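Local coordinates for protein aminoacyl-tRNA synthetase (Cryptosporidium parvum, PDB 5F9Z) that probably attaches proline to its cognate tRNA using ATP, as a class II prolyl-tRNA synthetase, and here binds the inhibitor halofuginone together with an ATP analogue, at residues V65-I70 with N147-I152; I198-L203 with K411-Q416. All blocks are in the same frame, centred on the assembly; numbering follows the deposited sequence.

Interaction 1 (V65-I70 with N147-I152); sequences VFDQKI and NQWTSI
W149 and D67 meet because each first torsion swings its polar end across the gap: the indole carbon CG of W149 stands beside its backbone N (chi1 -60°), which carries NE1 toward the helix, and the carboxylate of D67 lies anti to its own N (chi1 -168°). W149 NE1 donates to D67 OD1 over 3.1 Å in a bent bond, with an angle of 147° at the hydrogen. The donor reaches the oxygen on its anti side, tilted a little from the carboxylate plane. N77 ND2 also bonds OD1, while OD2 pairs with K71 in a salt bridge, so both oxygens are held. Tryptophan suits the place by offering one N-H and a broad apolar ring: its CZ2 comes to the edge of the F66 ring, 3.8 Å from F66 CD2. One turn on, I70 CD1 packs against the amide of N147, 3.7 Å from N147 ND2. That amide is fixed from outside the pair, its OD1 taking a bond from Q172 and its ND2 giving one to N77, and W273 also touches N147. Segment 65-70 runs nearly antiparallel to 147-152, the axes of these short segments 11.1 Å apart at closest, a helix-on-sheet packing that belongs to the antiparallel catalytic core of class II synthetases.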
ATOM      1  N   VAL A  65       2.658   3.573  12.347  1.00 23.79           N
ATOM      2  CA  VAL A  65       1.812   4.745  12.147  1.00 22.21           C
ATOM      3  C   VAL A  65       0.340   4.363  12.206  1.00 25.11           C
ATOM      4  O   VAL A  65      -0.469   5.055  12.836  1.00 27.89           O
ATOM      5  CB  VAL A  65       2.169   5.439  10.820  1.00 20.89           C
ATOM      6  CG1 VAL A  65       1.158   6.529  10.496  1.00 21.01           C
ATOM      7  CG2 VAL A  65       3.577   6.018  10.889  1.00 19.11           C
ATOM      8  N   PHE A  66      -0.034   3.255  11.562  1.00 23.55           N
ATOM      9  CA  PHE A  66      -1.441   2.872  11.530  1.00 22.09           C
ATOM     10  C   PHE A  66      -1.914   2.373  12.889  1.00 22.29           C
ATOM     11  O   PHE A  66      -3.064   2.610  13.275  1.00 21.99           O
ATOM     12  CB  PHE A  66      -1.678   1.810  10.459  1.00 20.96           C
ATOM     13  CG  PHE A  66      -3.118   1.419  10.312  1.00 22.34           C
ATOM     14  CD1 PHE A  66      -4.005   2.240   9.633  1.00 21.16           C
ATOM     15  CD2 PHE A  66      -3.589   0.236  10.858  1.00 20.88           C
ATOM     16  CE1 PHE A  66      -5.333   1.888   9.499  1.00 22.27           C
ATOM     17  CE2 PHE A  66      -4.915  -0.123  10.725  1.00 21.76           C
ATOM     18  CZ  PHE A  66      -5.788   0.704  10.044  1.00 23.21           C
ATOM     19  N   ASP A  67      -1.046   1.673  13.625  1.00 22.54           N
ATOM     20  CA  ASP A  67      -1.426   1.179  14.945  1.00 24.05           C
ATOM     21  C   ASP A  67      -1.751   2.331  15.888  1.00 23.48           C
ATOM     22  O   ASP A  67      -2.693   2.245  16.684  1.00 26.31           O
ATOM     23  CB  ASP A  67      -0.310   0.308  15.523  1.00 25.24           C
ATOM     24  CG  ASP A  67      -0.747  -0.471  16.744  1.00 26.29           C
ATOM     25  OD1 ASP A  67      -1.315  -1.571  16.575  1.00 27.14           O
ATOM     26  OD2 ASP A  67      -0.518   0.009  17.873  1.00 27.47           O
ATOM     27  N   GLN A  68      -0.984   3.421  15.809  1.00 21.93           N
ATOM     28  CA  GLN A  68      -1.291   4.597  16.615  1.00 23.16           C
ATOM     29  C   GLN A  68      -2.586   5.261  16.164  1.00 25.62           C
ATOM     30  O   GLN A  68      -3.277   5.883  16.980  1.00 27.63           O
ATOM     31  CB  GLN A  68      -0.133   5.595  16.552  1.00 21.33           C
ATOM     32  N   LYS A  69      -2.932   5.136  14.881  1.00 23.92           N
ATOM     33  CA  LYS A  69      -4.162   5.741  14.379  1.00 25.30           C
ATOM     34  C   LYS A  69      -5.393   5.029  14.928  1.00 22.04           C
ATOM     35  O   LYS A  69      -6.338   5.674  15.393  1.00 21.32           O
ATOM     36  CB  LYS A  69      -4.172   5.724  12.850  1.00 29.30           C
ATOM     37  CG  LYS A  69      -3.157   6.650  12.204  1.00 32.15           C
ATOM     38  CD  LYS A  69      -3.432   8.103  12.549  1.00 36.63           C
ATOM     39  CE  LYS A  69      -2.459   9.031  11.836  1.00 38.57           C
ATOM     40  NZ  LYS A  69      -2.693  10.458  12.188  1.00 38.93           N
ATOM     41  N   ILE A  70      -5.402   3.694  14.879  1.00 22.56           N
ATOM     42  CA  ILE A  70      -6.581   2.957  15.327  1.00 23.38           C
ATOM     43  C   ILE A  70      -6.694   2.981  16.845  1.00 23.23           C
ATOM     44  O   ILE A  70      -7.796   2.848  17.390  1.00 25.55           O
ATOM     45  CB  ILE A  70      -6.559   1.515  14.788  1.00 22.15           C
ATOM     46  CG1 ILE A  70      -5.257   0.812  15.177  1.00 20.61           C
ATOM     47  CG2 ILE A  70      -6.746   1.515  13.284  1.00 20.38           C
ATOM     48  CD1 ILE A  70      -5.199  -0.639  14.744  1.00 19.51           C
ATOM     49  N   ASN A 147      -8.131  -5.764  16.693  1.00 22.16           N
ATOM     50  CA  ASN A 147      -7.242  -5.753  15.544  1.00 20.37           C
ATOM     51  C   ASN A 147      -6.102  -6.725  15.805  1.00 20.21           C
ATOM     52  O   ASN A 147      -5.710  -6.942  16.953  1.00 19.56           O
ATOM     53  CB  ASN A 147      -6.690  -4.346  15.278  1.00 21.21           C
ATOM     54  CG  ASN A 147      -5.785  -4.297  14.070  1.00 22.76           C
ATOM     55  OD1 ASN A 147      -6.254  -4.328  12.935  1.00 24.57           O
ATOM     56  ND2 ASN A 147      -4.479  -4.219  14.307  1.00 20.21           N
ATOM     57  N   GLN A 148      -5.574  -7.321  14.740  1.00 20.56           N
ATOM     58  CA  GLN A 148      -4.418  -8.190  14.888  1.00 22.40           C
ATOM     59  C   GLN A 148      -3.491  -8.044  13.691  1.00 22.77           C
ATOM     60  O   GLN A 148      -3.939  -7.998  12.542  1.00 21.96           O
ATOM     61  CB  GLN A 148      -4.827  -9.663  15.077  1.00 22.04           C
ATOM     62  CG  GLN A 148      -5.420 -10.357  13.868  1.00 22.95           C
ATOM     63  CD  GLN A 148      -5.628 -11.844  14.110  1.00 24.70           C
ATOM     64  OE1 GLN A 148      -5.470 -12.330  15.231  1.00 24.11           O
ATOM     65  NE2 GLN A 148      -5.982 -12.574  13.057  1.00 23.98           N
ATOM     66  N   TRP A 149      -2.196  -7.949  13.980  1.00 22.31           N
ATOM     67  CA  TRP A 149      -1.149  -7.970  12.970  1.00 22.06           C
ATOM     68  C   TRP A 149      -0.621  -9.393  12.866  1.00 25.08           C
ATOM     69  O   TRP A 149      -0.118  -9.944  13.851  1.00 26.67           O
ATOM     70  CB  TRP A 149      -0.022  -7.002  13.325  1.00 19.17           C
ATOM     71  CG  TRP A 149      -0.466  -5.578  13.443  1.00 20.36           C
ATOM     72  CD1 TRP A 149      -0.988  -4.969  14.548  1.00 21.50           C
ATOM     73  CD2 TRP A 149      -0.425  -4.579  12.416  1.00 20.98           C
ATOM     74  NE1 TRP A 149      -1.275  -3.654  14.272  1.00 22.55           N
ATOM     75  CE2 TRP A 149      -0.939  -3.389  12.971  1.00 22.18           C
ATOM     76  CE3 TRP A 149      -0.004  -4.575  11.083  1.00 19.76           C
ATOM     77  CZ2 TRP A 149      -1.043  -2.209  12.238  1.00 21.85           C
ATOM     78  CZ3 TRP A 149      -0.106  -3.402  10.358  1.00 19.87           C
ATOM     79  CH2 TRP A 149      -0.626  -2.237  10.936  1.00 21.22           C
ATOM     80  N   THR A 150      -0.744  -9.988  11.685  1.00 27.15           N
ATOM     81  CA  THR A 150      -0.333 -11.372  11.494  1.00 29.30           C
ATOM     82  C   THR A 150      -0.104 -11.615  10.011  1.00 29.22           C
ATOM     83  O   THR A 150      -0.430 -10.780   9.163  1.00 29.02           O
ATOM     84  CB  THR A 150      -1.378 -12.347  12.047  1.00 28.63           C
ATOM     85  OG1 THR A 150      -2.640 -12.109  11.411  1.00 29.86           O
ATOM     86  N   SER A 151       0.467 -12.775   9.711  1.00 29.28           N
ATOM     87  CA  SER A 151       0.635 -13.208   8.335  1.00 30.37           C
ATOM     88  C   SER A 151      -0.599 -13.976   7.878  1.00 29.52           C
ATOM     89  O   SER A 151      -1.343 -14.546   8.680  1.00 31.99           O
ATOM     90  CB  SER A 151       1.880 -14.082   8.182  1.00 32.34           C
ATOM     91  OG  SER A 151       1.679 -15.358   8.762  1.00 35.66           O
ATOM     92  N   ILE A 152      -0.814 -13.977   6.567  1.00 27.32           N
ATOM     93  CA  ILE A 152      -1.925 -14.683   5.947  1.00 28.43           C
ATOM     94  C   ILE A 152      -1.368 -15.561   4.838  1.00 28.34           C
ATOM     95  O   ILE A 152      -0.460 -15.149   4.107  1.00 28.94           O
ATOM     96  CB  ILE A 152      -2.980 -13.706   5.390  1.00 30.92           C
ATOM     97  CG1 ILE A 152      -3.599 -12.883   6.520  1.00 30.42           C
ATOM     98  CG2 ILE A 152      -4.058 -14.454   4.626  1.00 31.09           C
ATOM     99  CD1 ILE A 152      -4.453 -13.693   7.470  1.00 31.28           C
TER

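Interaction 2 (I198-L203 with K411-Q416)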
ATOM      1  N   ILE A 198      -2.659   6.626   5.082  1.00 21.34           N
ATOM      2  CA  ILE A 198      -1.443   5.817   5.039  1.00 22.23           C
ATOM      3  C   ILE A 198      -0.797   5.895   3.661  1.00 23.43           C
ATOM      4  O   ILE A 198       0.422   6.058   3.537  1.00 25.15           O
ATOM      5  CB  ILE A 198      -1.755   4.361   5.438  1.00 22.22           C
ATOM      6  CG1 ILE A 198      -2.042   4.264   6.939  1.00 21.93           C
ATOM      7  CG2 ILE A 198      -0.608   3.438   5.054  1.00 20.37           C
ATOM      8  CD1 ILE A 198      -0.859   4.624   7.812  1.00 21.01           C
ATOM      9  N   TYR A 199      -1.605   5.797   2.605  1.00 22.39           N
ATOM     10  CA  TYR A 199      -1.049   5.810   1.255  1.00 22.13           C
ATOM     11  C   TYR A 199      -0.599   7.209   0.845  1.00 23.24           C
ATOM     12  O   TYR A 199       0.474   7.370   0.253  1.00 24.68           O
ATOM     13  CB  TYR A 199      -2.072   5.263   0.262  1.00 22.15           C
ATOM     14  CG  TYR A 199      -2.062   3.756   0.148  1.00 21.40           C
ATOM     15  CD1 TYR A 199      -2.715   2.965   1.082  1.00 20.54           C
ATOM     16  CD2 TYR A 199      -1.400   3.126  -0.898  1.00 22.43           C
ATOM     17  CE1 TYR A 199      -2.708   1.588   0.981  1.00 21.61           C
ATOM     18  CE2 TYR A 199      -1.387   1.749  -1.008  1.00 23.65           C
ATOM     19  CZ  TYR A 199      -2.041   0.985  -0.065  1.00 23.93           C
ATOM     20  OH  TYR A 199      -2.036  -0.388  -0.174  1.00 26.49           O
ATOM     21  N   GLU A 200      -1.398   8.232   1.150  1.00 22.55           N
ATOM     22  CA  GLU A 200      -1.108   9.572   0.653  1.00 25.00           C
ATOM     23  C   GLU A 200      -0.183  10.357   1.580  1.00 25.87           C
ATOM     24  O   GLU A 200       0.764  10.997   1.114  1.00 25.66           O
ATOM     25  CB  GLU A 200      -2.413  10.341   0.424  1.00 26.88           C
ATOM     26  CG  GLU A 200      -3.322   9.704  -0.617  1.00 30.27           C
ATOM     27  CD  GLU A 200      -4.230  10.708  -1.299  1.00 34.25           C
ATOM     28  OE1 GLU A 200      -5.090  10.285  -2.100  1.00 35.86           O
ATOM     29  OE2 GLU A 200      -4.081  11.920  -1.040  1.00 36.60           O
ATOM     30  N   ASP A 201      -0.439  10.327   2.889  1.00 25.60           N
ATOM     31  CA  ASP A 201       0.382  11.108   3.808  1.00 25.94           C
ATOM     32  C   ASP A 201       1.704  10.416   4.115  1.00 25.20           C
ATOM     33  O   ASP A 201       2.741  11.079   4.234  1.00 27.39           O
ATOM     34  CB  ASP A 201      -0.386  11.384   5.103  1.00 26.72           C
ATOM     35  CG  ASP A 201      -1.618  12.235   4.878  1.00 30.95           C
ATOM     36  OD1 ASP A 201      -1.562  13.155   4.036  1.00 34.05           O
ATOM     37  OD2 ASP A 201      -2.645  11.985   5.544  1.00 32.75           O
ATOM     38  N   LEU A 202       1.692   9.091   4.245  1.00 23.30           N
ATOM     39  CA  LEU A 202       2.896   8.355   4.614  1.00 24.41           C
ATOM     40  C   LEU A 202       3.653   7.840   3.393  1.00 23.68           C
ATOM     41  O   LEU A 202       4.868   8.032   3.286  1.00 24.99           O
ATOM     42  CB  LEU A 202       2.534   7.193   5.545  1.00 24.29           C
ATOM     43  CG  LEU A 202       3.691   6.436   6.197  1.00 25.29           C
ATOM     44  CD1 LEU A 202       4.383   7.304   7.239  1.00 24.39           C
ATOM     45  CD2 LEU A 202       3.205   5.132   6.815  1.00 25.91           C
ATOM     46  N   LEU A 203       2.953   7.191   2.464  1.00 21.66           N
ATOM     47  CA  LEU A 203       3.581   6.593   1.294  1.00 21.33           C
ATOM     48  C   LEU A 203       3.583   7.511   0.078  1.00 23.58           C
ATOM     49  O   LEU A 203       4.121   7.125  -0.965  1.00 26.08           O
ATOM     50  CB  LEU A 203       2.881   5.276   0.940  1.00 19.79           C
ATOM     51  CG  LEU A 203       2.790   4.239   2.061  1.00 18.59           C
ATOM     52  CD1 LEU A 203       2.047   3.004   1.583  1.00 19.03           C
ATOM     53  CD2 LEU A 203       4.173   3.872   2.572  1.00 17.80           C
ATOM     54  N   LYS A 411       3.562  14.941  -7.786  1.00 28.54           N
ATOM     55  CA  LYS A 411       3.875  14.399  -9.106  1.00 30.55           C
ATOM     56  C   LYS A 411       3.136  13.091  -9.356  1.00 30.81           C
ATOM     57  O   LYS A 411       2.678  12.835 -10.476  1.00 32.64           O
ATOM     58  CB  LYS A 411       5.383  14.198  -9.251  1.00 31.44           C
ATOM     59  CG  LYS A 411       6.178  15.490  -9.319  1.00 33.69           C
ATOM     60  CD  LYS A 411       7.660  15.211  -9.514  1.00 36.17           C
ATOM     61  CE  LYS A 411       7.907  14.426 -10.792  1.00 37.52           C
ATOM     62  NZ  LYS A 411       9.349  14.113 -10.975  1.00 39.43           N
ATOM     63  N   ALA A 412       3.011  12.249  -8.329  1.00 29.27           N
ATOM     64  CA  ALA A 412       2.233  11.026  -8.475  1.00 28.44           C
ATOM     65  C   ALA A 412       0.754  11.327  -8.679  1.00 31.02           C
ATOM     66  O   ALA A 412       0.048  10.550  -9.333  1.00 31.56           O
ATOM     67  CB  ALA A 412       2.428  10.131  -7.254  1.00 25.07           C
ATOM     68  N   LYS A 413       0.272  12.445  -8.133  1.00 31.51           N
ATOM     69  CA  LYS A 413      -1.135  12.799  -8.275  1.00 31.47           C
ATOM     70  C   LYS A 413      -1.458  13.206  -9.707  1.00 31.58           C
ATOM     71  O   LYS A 413      -2.452  12.748 -10.283  1.00 32.57           O
ATOM     72  CB  LYS A 413      -1.492  13.922  -7.303  1.00 34.42           C
ATOM     73  CG  LYS A 413      -2.743  13.671  -6.486  1.00 38.64           C
ATOM     74  CD  LYS A 413      -2.446  13.733  -4.995  1.00 42.16           C
ATOM     75  CE  LYS A 413      -3.726  13.629  -4.183  1.00 46.42           C
ATOM     76  NZ  LYS A 413      -4.566  12.486  -4.634  1.00 49.28           N
ATOM     77  N   GLN A 414      -0.629  14.068 -10.303  1.00 32.21           N
ATOM     78  CA  GLN A 414      -0.887  14.496 -11.673  1.00 34.02           C
ATOM     79  C   GLN A 414      -0.666  13.372 -12.677  1.00 34.03           C
ATOM     80  O   GLN A 414      -1.202  13.439 -13.789  1.00 35.25           O
ATOM     81  CB  GLN A 414      -0.027  15.714 -12.027  1.00 34.36           C
ATOM     82  CG  GLN A 414       1.471  15.522 -11.879  1.00 35.07           C
ATOM     83  CD  GLN A 414       2.237  16.822 -12.056  1.00 37.28           C
ATOM     84  OE1 GLN A 414       1.659  17.857 -12.385  1.00 37.77           O
ATOM     85  NE2 GLN A 414       3.545  16.773 -11.835  1.00 37.24           N
ATOM     86  N   ARG A 415       0.100  12.341 -12.315  1.00 33.27           N
ATOM     87  CA  ARG A 415       0.166  11.149 -13.152  1.00 33.92           C
ATOM     88  C   ARG A 415      -1.096  10.306 -13.029  1.00 33.69           C
ATOM     89  O   ARG A 415      -1.502   9.659 -14.001  1.00 34.84           O
ATOM     90  CB  ARG A 415       1.398  10.309 -12.797  1.00 33.84           C
ATOM     91  CG  ARG A 415       2.612  10.610 -13.661  1.00 36.50           C
ATOM     92  CD  ARG A 415       3.754   9.631 -13.418  1.00 37.84           C
ATOM     93  NE  ARG A 415       4.464   9.899 -12.170  1.00 39.12           N
ATOM     94  CZ  ARG A 415       4.378   9.145 -11.079  1.00 42.32           C
ATOM     95  NH1 ARG A 415       3.612   8.061 -11.076  1.00 43.84           N
ATOM     96  NH2 ARG A 415       5.064   9.470  -9.991  1.00 41.54           N
ATOM     97  N   GLN A 416      -1.730  10.300 -11.853  1.00 31.53           N
ATOM     98  CA  GLN A 416      -2.979   9.565 -11.689  1.00 32.01           C
ATOM     99  C   GLN A 416      -4.151  10.306 -12.321  1.00 32.58           C
ATOM    100  O   GLN A 416      -5.044   9.678 -12.902  1.00 32.77           O
ATOM    101  CB  GLN A 416      -3.248   9.306 -10.206  1.00 32.37           C
ATOM    102  CG  GLN A 416      -4.600   8.667  -9.923  1.00 35.23           C
ATOM    103  CD  GLN A 416      -4.742   8.207  -8.487  1.00 36.77           C
ATOM    104  OE1 GLN A 416      -5.502   8.782  -7.710  1.00 35.69           O
ATOM    105  NE2 GLN A 416      -4.011   7.156  -8.128  1.00 37.58           N
TER
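A salt bridge between two helices joins the end of helix 181-202, in the class II catalytic core, to helix 393-417. E200 and K413 alone make the contact, and their CA atoms are 9.5 Å apart, so only long side chains can span the gap. K413 NZ lies 3.4 Å from E200 OE1, a weak hydrogen bond within the salt bridge, and is 3.7 Å from E200 OE2. The ammonium therefore sits before the carboxylate without gripping either oxygen tightly. K413 CE comes within 3.6 Å of E200 OE2, and the two side chains cross at about a right angle. The glutamate reaches out with an extended chain beyond CG, whereas the lysine bends at chi2 (123°) and again at chi4 (49°), which turns its ammonium toward the acid. E200 OE1 also accepts a bond from the backbone N of V207, so this oxygen is shared between V207 N and the ammonium, which helps to fix the position of the carboxylate. Glutamate and lysine suit this partly exposed place, since their length lets the charges meet across the wide CA spacing. Elsewhere, Q405 NE2 of helix 393-417 bonds L202 O at the end of helix 181-202, and Q416 NE2 bonds P206 O in the loop that follows. With only 66 Å² buried between the segments, this is the sparse, polar contact of a surface interhelical salt bridge, linking helix 181-202 of the catalytic core to helix 393-417.

Overall arrangement
Helix 181-202 connects the two contacts. From segment 198-203, I198 packs on V65 and F66 of interaction 1, and L202 on V65, with I198 CD1 3.9 Å from V65 CG1 and I198 CG1 3.9 Å from F66 CD1. The centres of the contacts are nonetheless about 21 Å apart. Interaction 1 is the buried one: the N147 side chain is about 8 Å from halofuginone, and that of F66 about 11 Å from the ATP analogue, too far for direct contact in either pair and consistent with a place in the second shell. Interaction 2 lies at the surface, where the same core helix meets helix 393-417. Apolar packing thus runs from interaction 1 to the helix bearing the salt bridge.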